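Local coordinates for protein flavodoxin (Streptococcus pneumoniae serotype 4, PDB 5LJL) that binds FMN and probably serves as a low-potential electron donor to a number of redox enzymes, at residues S45-A50 and R108-T113. Numbering follows the deposited sequence.
Sequences SDFLEA and RVFVST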
ATOM      1  N   SER A  45       3.783  -3.613  13.140  1.00 12.29           N
ATOM      2  CA  SER A  45       4.326  -4.932  13.441  1.00 13.65           C
ATOM      3  C   SER A  45       3.443  -6.113  13.049  1.00 13.47           C
ATOM      4  O   SER A  45       3.940  -7.273  12.926  1.00 13.76           O
ATOM      5  CB  SER A  45       4.768  -5.014  14.926  1.00 14.36           C
ATOM      6  OG  SER A  45       3.652  -4.861  15.763  1.00 15.27           O
ATOM      7  N   ASP A  46       2.162  -5.884  12.801  1.00 12.75           N
ATOM      8  CA  ASP A  46       1.277  -6.920  12.302  1.00 13.50           C
ATOM      9  C   ASP A  46       1.792  -7.476  10.986  1.00 12.69           C
ATOM     10  O   ASP A  46       1.506  -8.625  10.660  1.00 13.05           O
ATOM     11  CB  ASP A  46      -0.167  -6.492  12.127  1.00 15.18           C
ATOM     12  CG  ASP A  46      -0.796  -5.928  13.379  1.00 18.59           C
ATOM     13  OD1 ASP A  46      -1.874  -5.334  13.182  1.00 18.11           O
ATOM     14  OD2 ASP A  46      -0.253  -6.097  14.504  1.00 19.39           O
ATOM     15  N   PHE A  47       2.558  -6.684  10.249  1.00 12.64           N
ATOM     16  CA  PHE A  47       3.226  -7.181   9.006  1.00 12.04           C
ATOM     17  C   PHE A  47       4.103  -8.423   9.194  1.00 13.32           C
ATOM     18  O   PHE A  47       4.265  -9.208   8.208  1.00 14.58           O
ATOM     19  CB  PHE A  47       4.024  -6.051   8.333  1.00 12.02           C
ATOM     20  CG  PHE A  47       3.158  -4.994   7.599  1.00 11.49           C
ATOM     21  CD1 PHE A  47       1.949  -5.302   6.977  1.00 10.88           C
ATOM     22  CD2 PHE A  47       3.676  -3.681   7.423  1.00 11.74           C
ATOM     23  CE1 PHE A  47       1.230  -4.320   6.281  1.00 11.86           C
ATOM     24  CE2 PHE A  47       2.946  -2.694   6.678  1.00 10.85           C
ATOM     25  CZ  PHE A  47       1.739  -3.063   6.116  1.00 10.57           C
ATOM     26  N   LEU A  48       4.692  -8.586  10.388  1.00 13.07           N
ATOM     27  CA  LEU A  48       5.472  -9.840  10.638  1.00 14.75           C
ATOM     28  C   LEU A  48       4.700 -11.101  10.389  1.00 15.19           C
ATOM     29  O   LEU A  48       5.306 -12.125  10.058  1.00 16.43           O
ATOM     30  CB  LEU A  48       6.080  -9.859  12.034  1.00 16.07           C
ATOM     31  CG  LEU A  48       7.136  -8.756  12.269  1.00 17.63           C
ATOM     32  CD1 LEU A  48       7.439  -8.465  13.741  1.00 21.31           C
ATOM     33  CD2 LEU A  48       8.390  -9.022  11.444  1.00 18.50           C
ATOM     34  N   GLU A  49       3.386 -11.050  10.604  1.00 14.94           N
ATOM     35  CA  GLU A  49       2.511 -12.197  10.405  1.00 17.73           C
ATOM     36  C   GLU A  49       2.134 -12.486   8.971  1.00 18.15           C
ATOM     37  O   GLU A  49       1.620 -13.565   8.669  1.00 21.15           O
ATOM     38  CB  GLU A  49       1.251 -12.049  11.256  1.00 23.45           C
ATOM     39  CG  GLU A  49       1.569 -12.046  12.747  1.00 27.74           C
ATOM     40  CD  GLU A  49       0.488 -11.440  13.626  1.00 37.05           C
ATOM     41  OE1 GLU A  49       0.032 -10.306  13.316  1.00 47.66           O
ATOM     42  OE2 GLU A  49       0.143 -12.076  14.680  1.00 48.36           O
ATOM     43  N   ALA A  50       2.333 -11.546   8.047  1.00 15.46           N
ATOM     44  CA  ALA A  50       1.845 -11.729   6.692  1.00 15.92           C
ATOM     45  C   ALA A  50       2.928 -12.147   5.710  1.00 14.70           C
ATOM     46  O   ALA A  50       4.109 -11.970   5.946  1.00 16.76           O
ATOM     47  CB  ALA A  50       1.245 -10.442   6.221  1.00 16.42           C
ATOM     48  N   ARG A 108      10.462   3.629  -0.039  1.00 12.41           N
ATOM     49  CA  ARG A 108      11.805   3.693   0.554  1.00 13.95           C
ATOM     50  C   ARG A 108      11.881   3.121   1.942  1.00 13.29           C
ATOM     51  O   ARG A 108      12.835   2.399   2.266  1.00 13.96           O
ATOM     52  CB  ARG A 108      12.336   5.138   0.514  1.00 17.57           C
ATOM     53  CG  ARG A 108      12.565   5.642  -0.886  1.00 20.49           C
ATOM     54  CD  ARG A 108      13.887   5.161  -1.512  1.00 27.81           C
ATOM     55  NE  ARG A 108      14.241   5.988  -2.713  1.00 40.46           N
ATOM     56  CZ  ARG A 108      15.474   6.370  -3.114  1.00 39.77           C
ATOM     57  NH1 ARG A 108      16.580   6.029  -2.445  1.00 40.90           N
ATOM     58  NH2 ARG A 108      15.599   7.129  -4.205  1.00 40.82           N
ATOM     59  N   VAL A 109      10.898   3.407   2.786  1.00 12.36           N
ATOM     60  CA  VAL A 109      10.879   2.834   4.105  1.00 11.91           C
ATOM     61  C   VAL A 109      10.777   1.315   4.074  1.00 10.78           C
ATOM     62  O   VAL A 109      11.477   0.611   4.862  1.00 10.98           O
ATOM     63  CB  VAL A 109       9.892   3.555   5.075  1.00 11.94           C
ATOM     64  CG1 VAL A 109       8.491   3.086   4.878  1.00 13.87           C
ATOM     65  CG2 VAL A 109      10.303   3.266   6.521  1.00 11.84           C
ATOM     66  N   PHE A 110       9.953   0.762   3.164  1.00  9.67           N
ATOM     67  CA  PHE A 110       9.926  -0.684   2.993  1.00 10.47           C
ATOM     68  C   PHE A 110      11.309  -1.291   2.552  1.00 11.49           C
ATOM     69  O   PHE A 110      11.748  -2.326   3.133  1.00 12.36           O
ATOM     70  CB  PHE A 110       8.848  -1.112   2.017  1.00 10.51           C
ATOM     71  CG  PHE A 110       7.496  -1.340   2.653  1.00 10.31           C
ATOM     72  CD1 PHE A 110       7.301  -2.357   3.581  1.00 10.68           C
ATOM     73  CD2 PHE A 110       6.396  -0.644   2.167  1.00 10.26           C
ATOM     74  CE1 PHE A 110       6.042  -2.613   4.079  1.00 10.52           C
ATOM     75  CE2 PHE A 110       5.096  -0.950   2.615  1.00 10.19           C
ATOM     76  CZ  PHE A 110       4.932  -1.920   3.597  1.00 11.02           C
ATOM     77  N   VAL A 111      11.972  -0.615   1.647  1.00 11.94           N
ATOM     78  CA  VAL A 111      13.325  -1.048   1.188  1.00 13.63           C
ATOM     79  C   VAL A 111      14.218  -1.152   2.460  1.00 13.51           C
ATOM     80  O   VAL A 111      14.950  -2.164   2.636  1.00 13.87           O
ATOM     81  CB  VAL A 111      13.990  -0.080   0.250  1.00 15.31           C
ATOM     82  CG1 VAL A 111      15.455  -0.503   0.072  1.00 17.95           C
ATOM     83  CG2 VAL A 111      13.328  -0.048  -1.104  1.00 16.08           C
ATOM     84  N   SER A 112      14.115  -0.133   3.308  1.00 13.22           N
ATOM     85  CA  SER A 112      14.990  -0.058   4.520  1.00 13.83           C
ATOM     86  C   SER A 112      14.792  -1.212   5.500  1.00 15.48           C
ATOM     87  O   SER A 112      15.727  -1.523   6.223  1.00 17.02           O
ATOM     88  CB  SER A 112      14.895   1.314   5.190  1.00 13.93           C
ATOM     89  OG  SER A 112      13.774   1.489   6.071  1.00 13.80           O
ATOM     90  N   THR A 113      13.615  -1.846   5.537  1.00 13.60           N
ATOM     91  CA  THR A 113      13.296  -2.957   6.408  1.00 14.33           C
ATOM     92  C   THR A 113      13.848  -4.308   5.929  1.00 15.33           C
ATOM     93  O   THR A 113      13.840  -5.280   6.697  1.00 16.80           O
ATOM     94  CB  THR A 113      11.787  -3.178   6.559  1.00 14.31           C
ATOM     95  OG1 THR A 113      11.189  -3.686   5.331  1.00 12.72           O
ATOM     96  CG2 THR A 113      11.062  -1.930   7.067  1.00 14.55           C
TER
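F47 and F110 make the whole of this contact, one ring from each segment. The meeting is narrow: CE2 of F47 lies 3.7 Å from CZ of F110 and 4.0 Å from its CE1, so a corner of one ring rests against the far end of the other. The ring planes are inclined at 42° with centroids 5.8 Å apart, an oblique pairing, and the two side chains cross at about a right angle. Both rings are buried, and no hydrogen bond joins the segments. Phenylalanine suits both places because the backbones stay far apart, 11.1 Å between the CA atoms of F47 and F110, and a long, flat apolar side chain from each side spans that distance. With CG beside the backbone N (chi1 -74°) and anti to the carbonyl carbon, and with CB directed toward helix 101-113, the ring of F47 reaches across to F110.

The fold is the flavodoxin-like alpha/beta sandwich, a five-stranded parallel sheet of order 2-1-3-4-5 with helices on its faces. Here a turn with helical backbone angles in the connection between strands 33-38 and 52-56 meets helix 101-113 over the sheet. A53 of strand 52-56 touches both rings, its small methyl side chain suiting a place beneath two large aromatics. F47 also packs on V8 of strand 4-9 and L76 of helix 67-77, whereas F110 stacks on Y86.

Further out, hydrogen bonds within each segment hold the backbone that carries the two rings. A50 N donates to F47 O at 3.0 Å, closing the turn that carries F47. On the helix side, F110 O accepts two bonds from T113: N at 3.1 Å and OG1 at 2.6 Å, the hydroxyl arriving in the carbonyl plane on a lone pair. Threonine fits there because its short hydroxyl can fold back onto that carbonyl.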